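Local coordinates for protein GDP-L-fucose synthase (PDB 7CXT) that binds NADPH and reduces the C4 keto group of a GDP-linked heptose, GDP-6-OMe-4-keto-L-xylo-heptose, as a member of the NAD(P)-dependent epimerase/dehydratase family, at residues A[99-104]-A[158-163]; A[166-171]-A[241-246]; A[230-235]-A[302-307]. One frame throughout, in Å; residues are numbered along the deposited sequence.

Contact 1: residues A[99-104]-A[158-163]; sequences NNVKKL and TNFITL
Two backbone bonds tie L104 to the parallel strand that starts at F160. The amide N of L104 donates to N159 O (3.1 Å), and L104 O accepts from I161 N (3.0 Å, N-H...O 167°), so the carbonyl and amide of one residue clasp the two neighbours of F160, the pattern of a parallel bridge. Weaker CA-H...O contacts accompany them, K103 CA lying 3.4 Å from N159 O. Before the strands pair, a water takes over: it accepts from N159 N and donates to V101 O (2.9 Å).

Apolar packing is carried by the F160 ring. Its CG stands anti to the carbonyl carbon (chi1 -63°), which brings F160 CD1 to 3.5 Å from L104 CB; V101 CG1 reaches CE1 more loosely. T158 CB, from the same segment, sits over the centre of one ring face, and helices 78-98 and 136-156 also supply side chains against the ring.

The side chains of K103 and N159 run alongside each other, with CG of K103 3.8 Å from CB of N159. Their polar ends part from this contact: K103 NZ bonds to M256 O and forms a salt bridge with D260, while N159 OD1 accepts from F261 N. Chemically, the junction of these two adjacent strands of the Rossmann sheet is held by main-chain bonds and by aliphatic groups packed on one aromatic ring, while the K103 ammonium is probably balanced by D260.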
# COMPACT_ATOMS: atom_id res chain seq x y z
N ASN A 99 -10.17 18.33 5.17
CA ASN A 99 -11.28 19.24 4.94
C ASN A 99 -12.57 18.75 5.60
O ASN A 99 -13.66 19.17 5.21
CB ASN A 99 -11.45 19.49 3.44
CG ASN A 99 -10.30 20.31 2.85
OD1 ASN A 99 -10.29 21.53 2.97
ND2 ASN A 99 -9.31 19.64 2.25
N ASN A 100 -12.45 17.87 6.59
CA ASN A 100 -13.54 17.53 7.51
C ASN A 100 -14.74 16.90 6.78
O ASN A 100 -15.89 17.14 7.15
CB ASN A 100 -13.97 18.76 8.31
CG ASN A 100 -14.61 18.40 9.65
OD1 ASN A 100 -14.33 17.34 10.23
ND2 ASN A 100 -15.48 19.28 10.14
N VAL A 101 -14.46 16.07 5.78
CA VAL A 101 -15.48 15.21 5.19
C VAL A 101 -16.12 14.34 6.26
O VAL A 101 -15.44 13.78 7.14
CB VAL A 101 -14.85 14.35 4.08
CG1 VAL A 101 -15.72 13.16 3.70
CG2 VAL A 101 -14.54 15.22 2.85
N LYS A 102 -17.46 14.23 6.19
CA LYS A 102 -18.23 13.51 7.20
C LYS A 102 -18.06 12.00 7.05
O LYS A 102 -17.68 11.33 8.00
CB LYS A 102 -19.71 13.90 7.10
CG LYS A 102 -19.99 15.33 7.59
CD LYS A 102 -21.46 15.65 7.51
CE LYS A 102 -22.23 14.91 8.59
NZ LYS A 102 -23.71 15.13 8.45
N LYS A 103 -18.30 11.47 5.84
CA LYS A 103 -18.05 10.06 5.57
C LYS A 103 -17.52 9.90 4.15
O LYS A 103 -17.75 10.74 3.28
CB LYS A 103 -19.32 9.20 5.73
CG LYS A 103 -19.88 9.17 7.13
CD LYS A 103 -21.19 8.40 7.21
CE LYS A 103 -20.97 6.91 7.30
NZ LYS A 103 -22.24 6.21 7.70
N LEU A 104 -16.82 8.79 3.93
CA LEU A 104 -16.25 8.48 2.63
C LEU A 104 -16.45 7.00 2.38
O LEU A 104 -16.37 6.18 3.30
CB LEU A 104 -14.76 8.86 2.57
CG LEU A 104 -13.95 8.52 1.31
CD1 LEU A 104 -12.81 9.57 1.17
CD2 LEU A 104 -13.38 7.10 1.32
N THR A 158 -12.14 9.43 11.79
CA THR A 158 -12.89 9.59 10.56
C THR A 158 -13.87 8.43 10.40
O THR A 158 -13.89 7.49 11.19
CB THR A 158 -11.92 9.67 9.37
OG1 THR A 158 -11.03 8.56 9.43
CG2 THR A 158 -11.11 10.98 9.41
N ASN A 159 -14.69 8.51 9.37
CA ASN A 159 -15.65 7.46 9.02
C ASN A 159 -15.46 7.08 7.54
O ASN A 159 -16.28 7.41 6.67
CB ASN A 159 -17.03 7.97 9.26
CG ASN A 159 -17.77 7.21 10.31
OD1 ASN A 159 -17.43 6.08 10.66
ND2 ASN A 159 -18.83 7.83 10.81
N PHE A 160 -14.35 6.42 7.25
CA PHE A 160 -13.95 6.06 5.90
C PHE A 160 -14.10 4.54 5.76
O PHE A 160 -13.44 3.79 6.49
CB PHE A 160 -12.52 6.51 5.61
CG PHE A 160 -12.30 8.02 5.67
CD1 PHE A 160 -13.36 8.92 5.74
CD2 PHE A 160 -11.01 8.54 5.64
CE1 PHE A 160 -13.13 10.32 5.77
CE2 PHE A 160 -10.77 9.92 5.69
CZ PHE A 160 -11.83 10.81 5.76
N ILE A 161 -14.99 4.09 4.87
CA ILE A 161 -15.41 2.69 4.80
C ILE A 161 -15.03 2.10 3.44
O ILE A 161 -15.35 2.67 2.39
CB ILE A 161 -16.93 2.54 5.03
CG1 ILE A 161 -17.39 3.30 6.28
CG2 ILE A 161 -17.30 1.09 5.14
CD1 ILE A 161 -16.63 2.96 7.55
N THR A 162 -14.42 0.92 3.46
CA THR A 162 -14.06 0.21 2.24
C THR A 162 -15.06 -0.90 1.96
O THR A 162 -15.31 -1.75 2.83
CB THR A 162 -12.64 -0.37 2.35
OG1 THR A 162 -11.71 0.71 2.52
CG2 THR A 162 -12.27 -1.17 1.09
N LEU A 163 -15.61 -0.91 0.76
CA LEU A 163 -16.50 -1.95 0.29
C LEU A 163 -15.80 -2.68 -0.85
O LEU A 163 -15.36 -2.04 -1.82
CB LEU A 163 -17.84 -1.38 -0.19
CG LEU A 163 -18.56 -0.47 0.82
CD1 LEU A 163 -19.88 0.09 0.25
CD2 LEU A 163 -18.82 -1.24 2.11
O HOH W 1 -14.79 11.42 8.72

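Contact 2: residues A[166-171]-A[241-246]; sequences NNLYGT and EFIHSD. With NDP (NADPH dihydro-nicotinamide-adenine-dinucleotide phosphate), chain C.
Y169 and H244 meet as an offset edge-to-face pair between parallel strands 167-169 and 242-244, the H244 edge directed at the Y169 face with planes at 84°. Beyond Y169 CB, chi1 of 73° sets CG between the backbone N and the carbonyl carbon and lays the ring across the other strand. Y169 CD1 then lies 3.4 Å from I243 O, and Y169 CE1 approaches H244 N and F242 CB. On the other rim Y169 CE2 touches H244 CD2 (3.5 Å). CZ and OH finish beside H244 CB, while H244 CA stands over the ring face.

The imidazole is held in turn. G170 CA covers one of its faces, 4.1 Å from the H244 centroid; H244 ND1 accepts from D246 N (3.0 Å), an N-cap bond for helix 245-258; and NE2 makes a weak bond to T171 OG1 at the ring edge.

Main-chain bonds set the register: I243 N donates to N167 O (2.9 Å) and Y169 N to I243 O. Two residues before L168, N166 ND2 gives its in-plane hydrogen to E241 OE1 (3.1 Å), although the amide and carboxylate planes are 62° apart. E241 has further partners in M317 N and G280 N, so both its oxygens are occupied.

L168 faces the cofactor. L168 N donates to O7N of the NADPH carboxamide (2.9 Å), and CB packs on the same amide, while CD2 turns back to S245 CA. With ND1 of H244 accepting the cap bond, the geometry is consistent with a proton on NE2. The bond from L168 N probably helps to restrain the carboxamide and so the nicotinamide.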
# COMPACT_ATOMS: atom_id res chain seq x y z
N ASN A 166 -16.17 -7.92 -6.54
CA ASN A 166 -15.47 -8.71 -7.56
C ASN A 166 -15.68 -8.21 -8.99
O ASN A 166 -14.79 -7.55 -9.53
CB ASN A 166 -15.85 -10.18 -7.44
CG ASN A 166 -15.04 -10.89 -6.36
OD1 ASN A 166 -13.84 -10.64 -6.22
ND2 ASN A 166 -15.71 -11.71 -5.56
N ASN A 167 -16.79 -8.53 -9.63
CA ASN A 167 -17.04 -8.08 -11.00
C ASN A 167 -18.25 -7.16 -11.01
O ASN A 167 -19.29 -7.49 -10.45
CB ASN A 167 -17.31 -9.24 -11.97
CG ASN A 167 -16.12 -10.15 -12.13
OD1 ASN A 167 -16.04 -11.22 -11.50
ND2 ASN A 167 -15.19 -9.75 -12.97
N LEU A 168 -18.10 -6.02 -11.66
CA LEU A 168 -19.16 -5.03 -11.79
C LEU A 168 -19.78 -5.13 -13.18
O LEU A 168 -19.11 -5.41 -14.17
CB LEU A 168 -18.62 -3.62 -11.58
CG LEU A 168 -19.35 -2.52 -10.80
CD1 LEU A 168 -19.02 -1.16 -11.41
CD2 LEU A 168 -20.85 -2.73 -10.68
N TYR A 169 -21.08 -4.86 -13.25
CA TYR A 169 -21.75 -4.60 -14.51
C TYR A 169 -22.90 -3.66 -14.18
O TYR A 169 -23.22 -3.42 -13.01
CB TYR A 169 -22.23 -5.89 -15.20
CG TYR A 169 -23.42 -6.54 -14.55
CD1 TYR A 169 -23.31 -7.21 -13.34
CD2 TYR A 169 -24.68 -6.51 -15.16
CE1 TYR A 169 -24.39 -7.82 -12.75
CE2 TYR A 169 -25.77 -7.12 -14.57
CZ TYR A 169 -25.63 -7.76 -13.36
OH TYR A 169 -26.72 -8.35 -12.78
N GLY A 170 -23.52 -3.11 -15.21
CA GLY A 170 -24.57 -2.17 -14.88
C GLY A 170 -25.37 -1.80 -16.10
O GLY A 170 -25.03 -2.16 -17.23
N THR A 171 -26.44 -1.05 -15.85
CA THR A 171 -27.33 -0.68 -16.94
C THR A 171 -26.59 0.14 -17.98
O THR A 171 -26.78 -0.05 -19.18
CB THR A 171 -28.55 0.06 -16.39
OG1 THR A 171 -29.29 -0.80 -15.53
CG2 THR A 171 -29.46 0.53 -17.52
N GLU A 241 -18.38 -14.04 -9.55
CA GLU A 241 -19.49 -13.34 -8.93
C GLU A 241 -19.61 -11.95 -9.56
O GLU A 241 -18.59 -11.31 -9.84
CB GLU A 241 -19.28 -13.20 -7.42
CG GLU A 241 -20.33 -12.37 -6.73
CD GLU A 241 -19.93 -11.96 -5.35
OE1 GLU A 241 -18.72 -12.00 -5.07
OE2 GLU A 241 -20.81 -11.56 -4.56
N PHE A 242 -20.84 -11.49 -9.74
CA PHE A 242 -21.14 -10.21 -10.38
C PHE A 242 -22.09 -9.42 -9.51
O PHE A 242 -22.96 -9.98 -8.84
CB PHE A 242 -21.78 -10.42 -11.76
CG PHE A 242 -20.94 -11.22 -12.69
CD1 PHE A 242 -20.99 -12.60 -12.68
CD2 PHE A 242 -20.09 -10.58 -13.59
CE1 PHE A 242 -20.18 -13.34 -13.52
CE2 PHE A 242 -19.28 -11.33 -14.45
CZ PHE A 242 -19.33 -12.69 -14.42
N ILE A 243 -21.95 -8.09 -9.55
CA ILE A 243 -22.91 -7.22 -8.88
C ILE A 243 -23.34 -6.13 -9.85
O ILE A 243 -22.50 -5.49 -10.49
CB ILE A 243 -22.34 -6.64 -7.57
CG1 ILE A 243 -23.39 -5.77 -6.87
CG2 ILE A 243 -20.97 -5.94 -7.79
CD1 ILE A 243 -22.98 -5.30 -5.49
N HIS A 244 -24.66 -5.97 -10.01
CA HIS A 244 -25.20 -4.88 -10.82
C HIS A 244 -24.91 -3.54 -10.15
O HIS A 244 -25.00 -3.41 -8.92
CB HIS A 244 -26.69 -5.08 -11.02
CG HIS A 244 -27.31 -4.18 -12.05
ND1 HIS A 244 -27.64 -2.86 -11.78
CD2 HIS A 244 -27.69 -4.41 -13.33
CE1 HIS A 244 -28.19 -2.32 -12.86
NE2 HIS A 244 -28.23 -3.24 -13.81
N SER A 245 -24.55 -2.53 -10.95
CA SER A 245 -24.13 -1.26 -10.37
C SER A 245 -25.25 -0.53 -9.63
O SER A 245 -24.96 0.34 -8.80
CB SER A 245 -23.53 -0.35 -11.46
OG SER A 245 -24.44 -0.14 -12.51
N ASP A 246 -26.52 -0.83 -9.94
CA ASP A 246 -27.61 -0.31 -9.10
C ASP A 246 -27.54 -0.89 -7.69
O ASP A 246 -27.82 -0.18 -6.71
CB ASP A 246 -28.97 -0.63 -9.74
CG ASP A 246 -29.37 0.33 -10.86
OD1 ASP A 246 -28.70 1.36 -11.07
OD2 ASP A 246 -30.38 0.05 -11.54
PA NDP C . -14.21 2.58 -14.33
O1A NDP C . -12.84 2.22 -14.79
O2A NDP C . -15.43 2.09 -15.06
O5B NDP C . -14.33 4.22 -14.27
C5B NDP C . -13.25 4.65 -13.52
C4B NDP C . -13.32 6.19 -13.54
O4B NDP C . -12.15 6.75 -12.93
C3B NDP C . -13.39 6.65 -15.02
O3B NDP C . -14.43 7.58 -15.18
C2B NDP C . -12.02 7.37 -15.19
O2B NDP C . -12.08 8.46 -15.93
C1B NDP C . -11.77 7.83 -13.72
N9A NDP C . -10.36 8.10 -13.50
C8A NDP C . -9.27 7.20 -13.60
N7A NDP C . -8.10 7.77 -13.33
C5A NDP C . -8.45 9.13 -13.04
C6A NDP C . -7.68 10.25 -12.68
N6A NDP C . -6.30 10.19 -12.55
N1A NDP C . -8.25 11.44 -12.43
C2A NDP C . -9.63 11.48 -12.58
N3A NDP C . -10.49 10.53 -12.91
C4A NDP C . -9.85 9.33 -13.14
O3 NDP C . -14.17 2.09 -12.75
PN NDP C . -15.44 1.21 -12.31
O1N NDP C . -15.39 -0.09 -13.01
O2N NDP C . -16.73 1.95 -12.03
O5D NDP C . -14.99 0.67 -10.70
C5D NDP C . -15.08 1.68 -9.78
C4D NDP C . -14.55 1.12 -8.47
O4D NDP C . -14.99 -0.26 -8.32
C3D NDP C . -12.98 1.07 -8.53
O3D NDP C . -12.48 1.30 -7.26
C2D NDP C . -12.71 -0.39 -8.94
O2D NDP C . -11.48 -0.89 -8.49
C1D NDP C . -13.83 -1.08 -8.15
N1N NDP C . -14.08 -2.40 -8.71
C2N NDP C . -14.69 -2.58 -9.95
C3N NDP C . -14.63 -3.82 -10.56
C7N NDP C . -15.25 -4.02 -11.87
O7N NDP C . -15.40 -5.13 -12.40
N7N NDP C . -15.67 -2.89 -12.56
C4N NDP C . -13.94 -4.96 -9.94
C5N NDP C . -13.58 -4.72 -8.54
C6N NDP C . -13.66 -3.51 -7.99
P2B NDP C . -11.78 8.22 -17.71
O1X NDP C . -13.02 7.46 -18.03
O2X NDP C . -11.73 9.69 -18.13
O3X NDP C . -10.49 7.46 -17.64
O HOH W 2 -19.20 -9.03 -7.96
O HOH W 3 -27.04 0.59 -13.21
O HOH W 4 -30.60 0.86 -13.84

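Contact 3: residues A[230-235]-A[302-307]; sequences VEIWGT and LVFNTS
The carbonyl O of V303 is gripped by two groups of the neighbouring strand: I232 N donates to it at 2.9 Å, nearly straight out from its C=O, and E231 CA adds a CA-H...O contact at 3.2 Å. The same parallel pairing continues on both sides. V303 N donates to V230 O, N305 N to I232 O (3.0 Å, N-H...O 166°), and G234 N to N305 O, this last from above the carbonyl plane.

On the face bearing E231, V303, W233 and N305, the extended E231 chain brings OE2 to ND2 of N305. The carboxylate and amide are nearly coplanar, 6° apart, which suits a bond between them, although the modelled separation is so short as to be doubtful. N305 OD1 is occupied by its own segment: S307 N donates to it at 3.2 Å, closing an Asx turn as the strand ends. This turn probably helps to set the amide.

On the opposite face I232 and F304 run alongside each other in the same direction. I232 CG1 approaches F304 CE1 to 3.4 Å, and I232 CG2 meets L302 CD1 (4.0 Å). F304 CB also rests 3.4 Å from G234 O. G234 itself has a positive phi (117°), a conformation readily open to glycine, and it turns the chain toward T235, whose N donates to D310, a predicted substrate residue like W233.

This two-stranded parallel sheet, 229-233 with 301-305, lies near the surface. Helix 285-296 covers the I232, L302 and F304 side through I285 and A289, and helix 182-197 meets V230 through F190 and A193.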
# COMPACT_ATOMS: atom_id res chain seq x y z
N VAL A 230 -19.97 -18.57 -31.13
CA VAL A 230 -19.09 -17.76 -30.30
C VAL A 230 -18.19 -18.71 -29.53
O VAL A 230 -18.68 -19.62 -28.84
CB VAL A 230 -19.87 -16.85 -29.34
CG1 VAL A 230 -18.90 -16.01 -28.51
CG2 VAL A 230 -20.82 -15.96 -30.11
N GLU A 231 -16.89 -18.51 -29.65
CA GLU A 231 -15.90 -19.31 -28.97
C GLU A 231 -15.22 -18.45 -27.92
O GLU A 231 -14.87 -17.30 -28.19
CB GLU A 231 -14.89 -19.85 -29.99
CG GLU A 231 -13.65 -20.50 -29.42
CD GLU A 231 -12.67 -20.88 -30.54
OE1 GLU A 231 -12.84 -20.37 -31.66
OE2 GLU A 231 -11.75 -21.69 -30.30
N ILE A 232 -15.06 -18.99 -26.72
CA ILE A 232 -14.31 -18.30 -25.69
C ILE A 232 -13.24 -19.24 -25.14
O ILE A 232 -13.47 -20.46 -25.02
CB ILE A 232 -15.23 -17.75 -24.57
CG1 ILE A 232 -14.82 -18.27 -23.20
CG2 ILE A 232 -16.71 -17.98 -24.90
CD1 ILE A 232 -15.51 -17.55 -22.07
N TRP A 233 -12.07 -18.68 -24.86
CA TRP A 233 -10.92 -19.45 -24.39
C TRP A 233 -11.16 -19.98 -22.99
O TRP A 233 -11.66 -19.26 -22.12
CB TRP A 233 -9.66 -18.58 -24.39
CG TRP A 233 -9.17 -18.10 -25.72
CD1 TRP A 233 -8.49 -18.83 -26.66
CD2 TRP A 233 -9.27 -16.77 -26.25
NE1 TRP A 233 -8.18 -18.04 -27.74
CE2 TRP A 233 -8.65 -16.77 -27.52
CE3 TRP A 233 -9.84 -15.58 -25.78
CZ2 TRP A 233 -8.59 -15.63 -28.32
CZ3 TRP A 233 -9.78 -14.45 -26.58
CH2 TRP A 233 -9.16 -14.48 -27.83
N GLY A 234 -10.74 -21.21 -22.75
CA GLY A 234 -10.78 -21.80 -21.43
C GLY A 234 -11.70 -23.01 -21.36
O GLY A 234 -12.37 -23.39 -22.32
N THR A 235 -11.68 -23.63 -20.18
CA THR A 235 -12.60 -24.72 -19.90
C THR A 235 -14.03 -24.24 -19.69
O THR A 235 -14.96 -25.03 -19.83
CB THR A 235 -12.12 -25.49 -18.67
OG1 THR A 235 -12.19 -24.63 -17.53
CG2 THR A 235 -10.68 -25.97 -18.86
N LEU A 302 -22.29 -22.20 -28.57
CA LEU A 302 -21.31 -21.75 -27.58
C LEU A 302 -20.19 -22.78 -27.51
O LEU A 302 -20.45 -23.96 -27.26
CB LEU A 302 -21.97 -21.55 -26.22
CG LEU A 302 -21.06 -21.28 -25.01
CD1 LEU A 302 -20.07 -20.12 -25.27
CD2 LEU A 302 -21.91 -21.03 -23.77
N VAL A 303 -18.96 -22.34 -27.74
CA VAL A 303 -17.81 -23.24 -27.82
C VAL A 303 -16.74 -22.78 -26.84
O VAL A 303 -16.42 -21.59 -26.78
CB VAL A 303 -17.23 -23.31 -29.25
CG1 VAL A 303 -16.25 -24.46 -29.39
CG2 VAL A 303 -18.35 -23.45 -30.27
N PHE A 304 -16.18 -23.71 -26.08
CA PHE A 304 -15.10 -23.41 -25.15
C PHE A 304 -13.82 -24.08 -25.63
O PHE A 304 -13.77 -25.32 -25.76
CB PHE A 304 -15.46 -23.83 -23.73
CG PHE A 304 -16.38 -22.87 -23.04
CD1 PHE A 304 -15.88 -21.69 -22.50
CD2 PHE A 304 -17.73 -23.12 -22.94
CE1 PHE A 304 -16.72 -20.79 -21.87
CE2 PHE A 304 -18.58 -22.23 -22.30
CZ PHE A 304 -18.07 -21.06 -21.77
N ASN A 305 -12.80 -23.27 -25.90
CA ASN A 305 -11.53 -23.74 -26.45
C ASN A 305 -10.62 -24.10 -25.29
O ASN A 305 -9.90 -23.26 -24.76
CB ASN A 305 -10.92 -22.68 -27.36
CG ASN A 305 -9.77 -23.22 -28.20
OD1 ASN A 305 -9.01 -24.08 -27.76
ND2 ASN A 305 -9.65 -22.71 -29.42
N THR A 306 -10.63 -25.37 -24.91
CA THR A 306 -9.88 -25.80 -23.73
C THR A 306 -8.39 -25.96 -24.02
O THR A 306 -7.63 -26.29 -23.10
CB THR A 306 -10.46 -27.10 -23.15
OG1 THR A 306 -10.06 -28.23 -23.94
CG2 THR A 306 -11.99 -27.03 -23.11
N SER A 307 -7.95 -25.75 -25.26
CA SER A 307 -6.53 -25.90 -25.60
C SER A 307 -5.66 -24.84 -24.92
O SER A 307 -4.48 -25.11 -24.66
CB SER A 307 -6.34 -25.83 -27.11
OG SER A 307 -6.63 -24.54 -27.62

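In the fold
The three contacts are parallel strand pairings in three different sheets. Contact 1 belongs to the six-stranded Rossmann sheet; the L104 side chain is about 10 Å from the bound NADPH. Strand 160-165 leads directly into strand 167-169, so contact 2 takes up the chain where contact 1 leaves it, their centres about 23 Å apart, and touches the nicotinamide end. Contact 3 is about 44 Å from contact 1, centre to centre, on the other side of the chain's centre, and carries W233, predicted to bind substrate. Contacts 2 and 3 interlock in sequence, with nearest atoms about 10 Å apart: strand 229-233 is followed by 239-244, whose partner strand 167-169 meets the cofactor.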